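PDB 4NQ3: cyanuric acid amidohydrolase from Azorhizobium caulinodans, which hydrolyses cyanuric acid, opening its s-triazine ring to give carboxybiuret, a step in the breakdown of herbicides such as atrazine. Local coordinates for residues Pro248-Ala259 and Pro341-Ala352; Gln127-Arg136 and Ser187-Ala198. One frame throughout, in Å; residues are numbered along the deposited sequence.

Contact 1 of 2, residues Pro248-Ala259 and Pro341-Ala352. With MG (magnesium ion), chain K.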
loop_
_atom_site.group_PDB
_atom_site.type_symbol
_atom_site.label_atom_id
_atom_site.label_comp_id
_atom_site.label_asym_id
_atom_site.label_seq_id
_atom_site.Cartn_x
_atom_site.Cartn_y
_atom_site.Cartn_z
ATOM N N PRO A 248 29.903 13.859 -29.052
ATOM C CA PRO A 248 28.652 14.525 -29.404
ATOM C C PRO A 248 27.832 14.950 -28.192
ATOM O O PRO A 248 26.993 15.844 -28.290
ATOM C CB PRO A 248 27.917 13.459 -30.217
ATOM C CG PRO A 248 28.449 12.174 -29.728
ATOM C CD PRO A 248 29.869 12.411 -29.317
ATOM N N LEU A 249 28.061 14.314 -27.053
ATOM C CA LEU A 249 27.157 14.508 -25.933
ATOM C C LEU A 249 27.538 15.702 -25.060
ATOM O O LEU A 249 28.697 15.851 -24.665
ATOM C CB LEU A 249 27.101 13.226 -25.094
ATOM C CG LEU A 249 26.414 11.995 -25.705
ATOM C CD1 LEU A 249 26.451 10.841 -24.751
ATOM C CD2 LEU A 249 24.966 12.333 -26.033
ATOM N N ALA A 250 26.552 16.556 -24.778
ATOM C CA ALA A 250 26.688 17.610 -23.765
ATOM C C ALA A 250 25.635 17.437 -22.670
ATOM O O ALA A 250 24.678 16.660 -22.820
ATOM C CB ALA A 250 26.564 18.968 -24.378
ATOM N N ILE A 251 25.798 18.167 -21.574
ATOM C CA ILE A 251 24.824 18.088 -20.498
ATOM C C ILE A 251 24.460 19.495 -20.099
ATOM O O ILE A 251 25.311 20.380 -20.100
ATOM C CB ILE A 251 25.369 17.293 -19.277
ATOM C CG1 ILE A 251 24.283 17.078 -18.224
ATOM C CG2 ILE A 251 26.604 17.973 -18.675
ATOM C CD1 ILE A 251 24.699 16.141 -17.096
ATOM N N ALA A 252 23.183 19.709 -19.815
ATOM C CA ALA A 252 22.693 20.981 -19.305
ATOM C C ALA A 252 21.824 20.650 -18.107
ATOM O O ALA A 252 21.386 19.505 -17.974
ATOM C CB ALA A 252 21.915 21.724 -20.366
ATOM N N HIS A 253 21.587 21.620 -17.227
ATOM C CA HIS A 253 20.770 21.372 -16.034
ATOM C C HIS A 253 20.045 22.623 -15.592
ATOM O O HIS A 253 20.414 23.731 -15.977
ATOM C CB HIS A 253 21.620 20.882 -14.862
ATOM C CG HIS A 253 22.234 21.997 -14.078
ATOM N ND1 HIS A 253 23.380 22.651 -14.484
ATOM C CD2 HIS A 253 21.845 22.596 -12.925
ATOM C CE1 HIS A 253 23.679 23.596 -13.607
ATOM N NE2 HIS A 253 22.763 23.584 -12.652
ATOM N N GLY A 254 19.067 22.439 -14.710
ATOM C CA GLY A 254 18.303 23.536 -14.148
ATOM C C GLY A 254 17.615 23.088 -12.874
ATOM O O GLY A 254 17.684 21.911 -12.514
ATOM N N VAL A 255 16.960 24.016 -12.180
ATOM C CA VAL A 255 16.270 23.666 -10.950
ATOM C C VAL A 255 14.779 23.873 -11.070
ATOM O O VAL A 255 14.333 24.969 -11.316
ATOM C CB VAL A 255 16.775 24.491 -9.774
ATOM C CG1 VAL A 255 16.003 24.128 -8.505
ATOM C CG2 VAL A 255 18.254 24.253 -9.575
HETATM N N MSE A 256 14.003 22.819 -10.899
HETATM C CA MSE A 256 12.565 22.971 -10.842
HETATM C C MSE A 256 12.166 23.673 -9.548
HETATM O O MSE A 256 12.504 23.210 -8.452
HETATM C CB MSE A 256 11.889 21.619 -10.930
HETATM C CG MSE A 256 12.147 20.887 -12.223
HETATM SE SE MSE A 256 11.269 19.124 -12.172
HETATM C CE MSE A 256 9.411 19.732 -12.498
ATOM N N ALA A 257 11.445 24.786 -9.682
ATOM C CA ALA A 257 11.019 25.579 -8.536
ATOM C C ALA A 257 10.004 24.790 -7.715
ATOM O O ALA A 257 9.994 24.843 -6.476
ATOM C CB ALA A 257 10.447 26.873 -8.998
ATOM N N ASP A 258 9.148 24.054 -8.418
ATOM C CA ASP A 258 8.243 23.106 -7.776
ATOM C C ASP A 258 7.944 21.910 -8.703
ATOM O O ASP A 258 8.565 21.752 -9.762
ATOM C CB ASP A 258 6.950 23.790 -7.329
ATOM C CG ASP A 258 6.261 24.535 -8.444
ATOM O OD1 ASP A 258 6.365 24.091 -9.610
ATOM O OD2 ASP A 258 5.613 25.573 -8.149
ATOM N N ALA A 259 6.987 21.084 -8.285
ATOM C CA ALA A 259 6.742 19.790 -8.909
ATOM C C ALA A 259 6.182 19.907 -10.320
ATOM O O ALA A 259 6.193 18.937 -11.068
ATOM C CB ALA A 259 5.821 18.951 -8.042
ATOM N N PRO A 341 15.313 23.856 -3.989
ATOM C CA PRO A 341 14.429 24.465 -2.985
ATOM C C PRO A 341 13.424 23.486 -2.402
ATOM O O PRO A 341 13.216 22.419 -2.978
ATOM C CB PRO A 341 13.701 25.525 -3.783
ATOM C CG PRO A 341 13.726 25.017 -5.197
ATOM C CD PRO A 341 15.087 24.409 -5.332
ATOM N N ASP A 342 12.789 23.827 -1.285
ATOM C CA ASP A 342 11.763 22.927 -0.760
ATOM C C ASP A 342 10.624 22.751 -1.771
ATOM O O ASP A 342 9.955 23.724 -2.159
ATOM C CB ASP A 342 11.189 23.422 0.568
ATOM C CG ASP A 342 10.038 22.539 1.068
ATOM O OD1 ASP A 342 10.310 21.431 1.594
ATOM O OD2 ASP A 342 8.857 22.957 0.925
ATOM N N GLY A 343 10.397 21.505 -2.181
ATOM C CA GLY A 343 9.336 21.223 -3.120
ATOM C C GLY A 343 9.869 21.143 -4.533
ATOM O O GLY A 343 9.154 20.744 -5.456
ATOM N N GLY A 344 11.121 21.532 -4.724
ATOM C CA GLY A 344 11.716 21.431 -6.043
ATOM C C GLY A 344 12.850 20.412 -6.102
ATOM O O GLY A 344 13.011 19.549 -5.223
ATOM N N GLY A 345 13.630 20.491 -7.166
ATOM C CA GLY A 345 14.745 19.589 -7.319
ATOM C C GLY A 345 15.463 19.893 -8.611
ATOM O O GLY A 345 14.899 20.521 -9.515
ATOM N N PRO A 346 16.726 19.467 -8.700
ATOM C CA PRO A 346 17.494 19.610 -9.939
ATOM C C PRO A 346 16.925 18.731 -11.039
ATOM O O PRO A 346 16.364 17.646 -10.779
ATOM C CB PRO A 346 18.893 19.132 -9.552
ATOM C CG PRO A 346 18.932 19.249 -8.053
ATOM C CD PRO A 346 17.536 18.905 -7.610
ATOM N N VAL A 347 17.059 19.203 -12.266
ATOM C CA VAL A 347 16.824 18.347 -13.407
ATOM C C VAL A 347 17.972 18.589 -14.375
ATOM O O VAL A 347 18.425 19.716 -14.538
ATOM C CB VAL A 347 15.471 18.613 -14.065
ATOM C CG1 VAL A 347 15.375 20.046 -14.486
ATOM C CG2 VAL A 347 15.327 17.746 -15.257
ATOM N N ALA A 348 18.497 17.516 -14.952
ATOM C CA ALA A 348 19.571 17.618 -15.927
ATOM C C ALA A 348 19.147 16.903 -17.200
ATOM O O ALA A 348 18.376 15.940 -17.160
ATOM C CB ALA A 348 20.855 17.033 -15.383
ATOM N N VAL A 349 19.647 17.374 -18.332
ATOM C CA VAL A 349 19.356 16.733 -19.599
ATOM C C VAL A 349 20.648 16.408 -20.291
ATOM O O VAL A 349 21.604 17.182 -20.202
ATOM C CB VAL A 349 18.516 17.624 -20.494
ATOM C CG1 VAL A 349 18.250 16.936 -21.802
ATOM C CG2 VAL A 349 17.220 17.951 -19.801
ATOM N N ILE A 350 20.690 15.265 -20.964
ATOM C CA ILE A 350 21.874 14.871 -21.722
ATOM C C ILE A 350 21.506 14.603 -23.157
ATOM O O ILE A 350 20.762 13.669 -23.444
ATOM C CB ILE A 350 22.530 13.626 -21.168
ATOM C CG1 ILE A 350 23.112 13.902 -19.785
ATOM C CG2 ILE A 350 23.617 13.164 -22.119
ATOM C CD1 ILE A 350 23.741 12.703 -19.185
ATOM N N ALA A 351 22.005 15.428 -24.065
ATOM C CA ALA A 351 21.603 15.302 -25.462
ATOM C C ALA A 351 22.765 15.537 -26.420
ATOM O O ALA A 351 23.798 16.068 -26.019
ATOM C CB ALA A 351 20.480 16.278 -25.752
ATOM N N ALA A 352 22.602 15.150 -27.684
ATOM C CA ALA A 352 23.556 15.574 -28.706
ATOM C C ALA A 352 23.015 16.819 -29.423
ATOM O O ALA A 352 21.796 17.041 -29.482
ATOM C CB ALA A 352 23.832 14.462 -29.691
HETATM MG MG MG K . 14.410 20.203 -3.136
#

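Contact 2 of 2, residues Gln127-Arg136 and Ser187-Ala198. With BR8 (barbituric acid), chain C.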
loop_
_atom_site.group_PDB
_atom_site.type_symbol
_atom_site.label_atom_id
_atom_site.label_comp_id
_atom_site.label_asym_id
_atom_site.label_seq_id
_atom_site.Cartn_x
_atom_site.Cartn_y
_atom_site.Cartn_z
ATOM N N GLN A 127 28.786 12.212 7.672
ATOM C CA GLN A 127 28.371 11.886 6.315
ATOM C C GLN A 127 28.667 13.014 5.347
ATOM O O GLN A 127 29.159 12.780 4.241
ATOM C CB GLN A 127 26.886 11.547 6.273
ATOM C CG GLN A 127 26.423 11.154 4.906
ATOM C CD GLN A 127 25.100 10.440 4.961
ATOM O OE1 GLN A 127 24.334 10.616 5.926
ATOM N NE2 GLN A 127 24.823 9.603 3.946
ATOM N N VAL A 128 28.367 14.239 5.767
ATOM C CA VAL A 128 28.583 15.400 4.919
ATOM C C VAL A 128 30.022 15.493 4.458
ATOM O O VAL A 128 30.286 15.685 3.263
ATOM C CB VAL A 128 28.244 16.707 5.621
ATOM C CG1 VAL A 128 28.593 17.852 4.696
ATOM C CG2 VAL A 128 26.766 16.750 6.026
ATOM N N ARG A 129 30.956 15.341 5.398
ATOM C CA ARG A 129 32.366 15.480 5.060
ATOM C C ARG A 129 32.816 14.328 4.193
ATOM O O ARG A 129 33.634 14.507 3.289
ATOM C CB ARG A 129 33.226 15.568 6.311
ATOM C CG ARG A 129 33.005 16.837 7.133
ATOM C CD ARG A 129 33.985 16.842 8.278
ATOM N NE ARG A 129 33.446 17.459 9.483
ATOM C CZ ARG A 129 33.252 18.766 9.651
ATOM N NH1 ARG A 129 33.563 19.635 8.683
ATOM N NH2 ARG A 129 32.744 19.203 10.798
HETATM N N MSE A 130 32.269 13.146 4.456
HETATM C CA MSE A 130 32.688 11.954 3.723
HETATM C C MSE A 130 32.341 12.111 2.245
HETATM O O MSE A 130 33.178 11.894 1.374
HETATM C CB MSE A 130 32.036 10.692 4.308
HETATM C CG MSE A 130 32.519 9.435 3.649
HETATM SE SE MSE A 130 31.888 7.802 4.480
HETATM C CE MSE A 130 32.583 8.110 6.265
ATOM N N VAL A 131 31.111 12.527 1.978
ATOM C CA VAL A 131 30.638 12.677 0.618
ATOM C C VAL A 131 31.364 13.834 -0.061
ATOM O O VAL A 131 31.807 13.710 -1.210
ATOM C CB VAL A 131 29.111 12.906 0.607
ATOM C CG1 VAL A 131 28.631 13.337 -0.747
ATOM C CG2 VAL A 131 28.385 11.634 1.054
ATOM N N ALA A 132 31.554 14.929 0.674
ATOM C CA ALA A 132 32.249 16.093 0.135
ATOM C C ALA A 132 33.623 15.721 -0.396
ATOM O O ALA A 132 34.006 16.136 -1.496
ATOM C CB ALA A 132 32.373 17.153 1.182
ATOM N N GLN A 133 34.362 14.940 0.391
ATOM C CA GLN A 133 35.690 14.483 0.005
ATOM C C GLN A 133 35.590 13.641 -1.258
ATOM O O GLN A 133 36.373 13.828 -2.192
ATOM C CB GLN A 133 36.364 13.704 1.141
ATOM C CG GLN A 133 37.205 14.590 2.091
ATOM C CD GLN A 133 37.393 13.995 3.512
ATOM O OE1 GLN A 133 37.019 12.843 3.790
ATOM N NE2 GLN A 133 37.943 14.809 4.422
ATOM N N ALA A 134 34.657 12.686 -1.273
ATOM C CA ALA A 134 34.459 11.846 -2.452
ATOM C C ALA A 134 34.102 12.650 -3.712
ATOM O O ALA A 134 34.636 12.395 -4.805
ATOM C CB ALA A 134 33.390 10.825 -2.183
ATOM N N VAL A 135 33.220 13.638 -3.561
ATOM C CA VAL A 135 32.825 14.448 -4.709
ATOM C C VAL A 135 34.009 15.218 -5.270
ATOM O O VAL A 135 34.103 15.409 -6.488
ATOM C CB VAL A 135 31.727 15.438 -4.371
ATOM C CG1 VAL A 135 31.430 16.286 -5.572
ATOM C CG2 VAL A 135 30.493 14.695 -3.947
ATOM N N ARG A 136 34.922 15.649 -4.398
ATOM C CA ARG A 136 36.120 16.332 -4.883
ATOM C C ARG A 136 36.958 15.346 -5.718
ATOM O O ARG A 136 37.383 15.677 -6.836
ATOM C CB ARG A 136 36.918 16.932 -3.725
ATOM C CG ARG A 136 36.313 18.222 -3.160
ATOM C CD ARG A 136 37.043 18.643 -1.881
ATOM N NE ARG A 136 36.322 19.640 -1.073
ATOM C CZ ARG A 136 36.008 19.474 0.219
ATOM N NH1 ARG A 136 36.347 18.353 0.860
ATOM N NH2 ARG A 136 35.359 20.429 0.881
ATOM N N SER A 187 19.906 10.818 5.198
ATOM C CA SER A 187 21.062 10.391 4.442
ATOM C C SER A 187 21.147 11.146 3.106
ATOM O O SER A 187 22.241 11.574 2.706
ATOM C CB SER A 187 21.048 8.887 4.220
ATOM O OG SER A 187 22.203 8.539 3.476
ATOM N N ARG A 188 20.012 11.306 2.417
ATOM C CA ARG A 188 20.014 12.073 1.177
ATOM C C ARG A 188 20.435 13.510 1.474
ATOM O O ARG A 188 21.248 14.095 0.750
ATOM C CB ARG A 188 18.633 12.069 0.493
ATOM C CG ARG A 188 18.194 10.772 -0.180
ATOM C CD ARG A 188 16.865 10.944 -0.923
ATOM N NE ARG A 188 15.816 11.321 0.012
ATOM C CZ ARG A 188 14.859 10.498 0.439
ATOM N NH1 ARG A 188 14.805 9.251 -0.013
ATOM N NH2 ARG A 188 13.944 10.920 1.306
ATOM N N GLY A 189 19.896 14.060 2.558
ATOM C CA GLY A 189 20.142 15.438 2.932
ATOM C C GLY A 189 21.594 15.710 3.261
ATOM O O GLY A 189 22.165 16.686 2.762
ATOM N N ALA A 190 22.185 14.872 4.114
ATOM C CA ALA A 190 23.594 15.030 4.467
ATOM C C ALA A 190 24.479 14.905 3.234
ATOM O O ALA A 190 25.385 15.694 3.031
ATOM C CB ALA A 190 24.002 14.040 5.507
ATOM N N SER A 191 24.205 13.916 2.401
ATOM C CA SER A 191 24.934 13.774 1.152
ATOM C C SER A 191 24.802 15.005 0.264
ATOM O O SER A 191 25.774 15.452 -0.338
ATOM C CB SER A 191 24.437 12.549 0.394
ATOM O OG SER A 191 24.723 11.387 1.145
ATOM N N ALA A 192 23.601 15.561 0.180
ATOM C CA ALA A 192 23.389 16.735 -0.648
ATOM C C ALA A 192 24.226 17.920 -0.136
ATOM O O ALA A 192 24.854 18.635 -0.916
ATOM C CB ALA A 192 21.913 17.086 -0.682
ATOM N N LEU A 193 24.273 18.110 1.179
ATOM C CA LEU A 193 25.059 19.213 1.724
ATOM C C LEU A 193 26.530 18.973 1.449
ATOM O O LEU A 193 27.293 19.907 1.210
ATOM C CB LEU A 193 24.810 19.365 3.218
ATOM C CG LEU A 193 23.429 19.975 3.393
ATOM C CD1 LEU A 193 22.991 19.985 4.850
ATOM C CD2 LEU A 193 23.416 21.352 2.762
ATOM N N GLY A 194 26.927 17.704 1.479
ATOM C CA GLY A 194 28.287 17.318 1.143
ATOM C C GLY A 194 28.615 17.720 -0.284
ATOM O O GLY A 194 29.682 18.293 -0.533
ATOM N N ILE A 195 27.702 17.443 -1.218
ATOM C CA ILE A 195 27.878 17.899 -2.587
ATOM C C ILE A 195 27.952 19.426 -2.628
ATOM O O ILE A 195 28.809 20.012 -3.311
ATOM C CB ILE A 195 26.733 17.413 -3.497
ATOM C CG1 ILE A 195 26.823 15.902 -3.681
ATOM C CG2 ILE A 195 26.796 18.078 -4.862
ATOM C CD1 ILE A 195 25.582 15.300 -4.262
ATOM N N ALA A 196 27.063 20.068 -1.877
ATOM C CA ALA A 196 27.025 21.520 -1.871
ATOM C C ALA A 196 28.371 22.034 -1.359
ATOM O O ALA A 196 29.004 22.906 -1.968
ATOM C CB ALA A 196 25.860 22.033 -1.005
ATOM N N LEU A 197 28.821 21.444 -0.261
ATOM C CA LEU A 197 30.061 21.851 0.358
ATOM C C LEU A 197 31.204 21.702 -0.632
ATOM O O LEU A 197 32.103 22.524 -0.682
ATOM C CB LEU A 197 30.323 21.033 1.616
ATOM C CG LEU A 197 31.669 21.337 2.266
ATOM C CD1 LEU A 197 31.762 22.808 2.524
ATOM C CD2 LEU A 197 31.806 20.549 3.548
ATOM N N ALA A 198 31.176 20.632 -1.412
ATOM C CA ALA A 198 32.268 20.346 -2.325
ATOM C C ALA A 198 32.262 21.273 -3.541
ATOM O O ALA A 198 33.311 21.509 -4.152
ATOM C CB ALA A 198 32.206 18.885 -2.769
HETATM N N1 BR8 C . 15.893 5.618 -3.075
HETATM C C2 BR8 C . 15.327 4.972 -4.120
HETATM O O2 BR8 C . 15.479 3.768 -4.199
HETATM N N3 BR8 C . 14.597 5.659 -5.048
HETATM C C4 BR8 C . 14.400 7.061 -4.956
HETATM O O4 BR8 C . 13.733 7.642 -5.805
HETATM C C5 BR8 C . 15.022 7.914 -3.848
HETATM C C6 BR8 C . 15.784 6.995 -2.904
HETATM O O8 BR8 C . 16.331 7.470 -1.935
#

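Contact 1 of 2, residues Pro248-Ala259 and Pro341-Ala352
Strands 249-256 and 345-352, neighbours in the mixed four-stranded sheet assigned to the third repeating unit, pair antiparallel from Ala250 and Ala351 to Met256 and Gly345. Gly254 and Val347 exchange two backbone hydrogen bonds, Gly254 N to Val347 O and Val347 N to Gly254 O, both 2.8 Å. On one face Ile251 crosses Ile350 at a slant, its CG1, anti to the backbone N (chi1 -173°), lying 3.7 Å from Ile350 CG1. An alanine here would remove that branch and probably leave Ile350 CG1 without its mate, opening a gap beside it. Further along this face, Val255 CG1 reaches toward the ring of Pro341 and meets its CD. On the other, CG of Met256, a selenomethionine, packs 4.0 Å from Val347 CG1. The type II turn Pro341-Gly344, closed by Gly344 N to Pro341 O (2.9 Å), offers two carbonyls to magnesium: Pro341 O at 2.5 Å and Gly344 O at 2.6 Å, with Gln339 O a further ligand. Strand 345-352 is also bonded to strand 281-286, while Val347 and Val349 rest on helix 263-271, and Ile251, on the opposite face, leans on strand 235-242.

Contact 2 of 2, residues Gln127-Arg136 and Ser187-Ala198
Val128 sits as a knob in a hole formed by Ala190, Leu193, Gly194 and Leu197, where segments 127-136 and 187-198, on helices 125-141 and 180-199, pack together. The segment axes approach to 7.3 Å and cross at -46°. Gly194 has no side chain to hold the backbones apart, and its CA lies 4.2 Å from that of Val128. The two methyls of Val128 divide the hole: CG1, anti to the backbone N (chi1 176°), rests over the Gly194 backbone, whereas CG2 turns to Ala190 and lies 3.9 Å from its CB.

Toward the N-terminal ends of both segments the contact becomes polar. Gln127 stretches its amide past the methyl of Ala190, and NE2 donates to Ser187 OG at 2.9 Å, with the oxygen close to the amide plane. Gly123 N bonds to OE1 and His234 NE2 to NE2 of the same amide, which fixes its rotation. Ser191 OG folds back to Ser187 O (2.9 Å), which also accepts from Ser191 N on the opposite face of the carbonyl plane.

Toward the other end the packing is mostly apolar, with Arg136 at its margin. Val135 crosses Ile195 at about a right angle, CG2 to CG1 3.9 Å, and Val135 CB lies 3.8 Å from Ala198 CB. Arg136, extended from CG to NE, crosses Leu197 at a slant and brings NH2 near Leu197 CG.

Arg188 points away from helix 125-141 and gives its NH1 to barbituric acid O8 at 3.0 Å, the oxygen lying at the guanidinium edge, in plane. Its NE is engaged by Glu337. Both helices lie against the sheet of the second repeating unit: Ile195 packs on strands 150-157 and 223-227, and Val135 on Ile236 of strand 235-242.

In the fold
Contact 2 falls in the range assigned to the second repeating unit and contact 1 in that of the third; their centres are 19 Å apart and their nearest atoms about 8 Å, without touching. Strand 235-242 is touched by both: Val135 meets Ile236, and Ile251 meets Leu239 and Met241. A second connection runs through the metal loop, where Ala192 touches Gln339, which binds magnesium together with Pro341 and Gly344. Arg188 joins Arg52 and Arg314 in holding barbituric acid, in keeping with the threefold symmetry of a site with three potential Ser-Lys dyads, in which Ser226 is assigned as nucleophile. The Pro346 side chain stays about 12 Å from a bound barbituric acid.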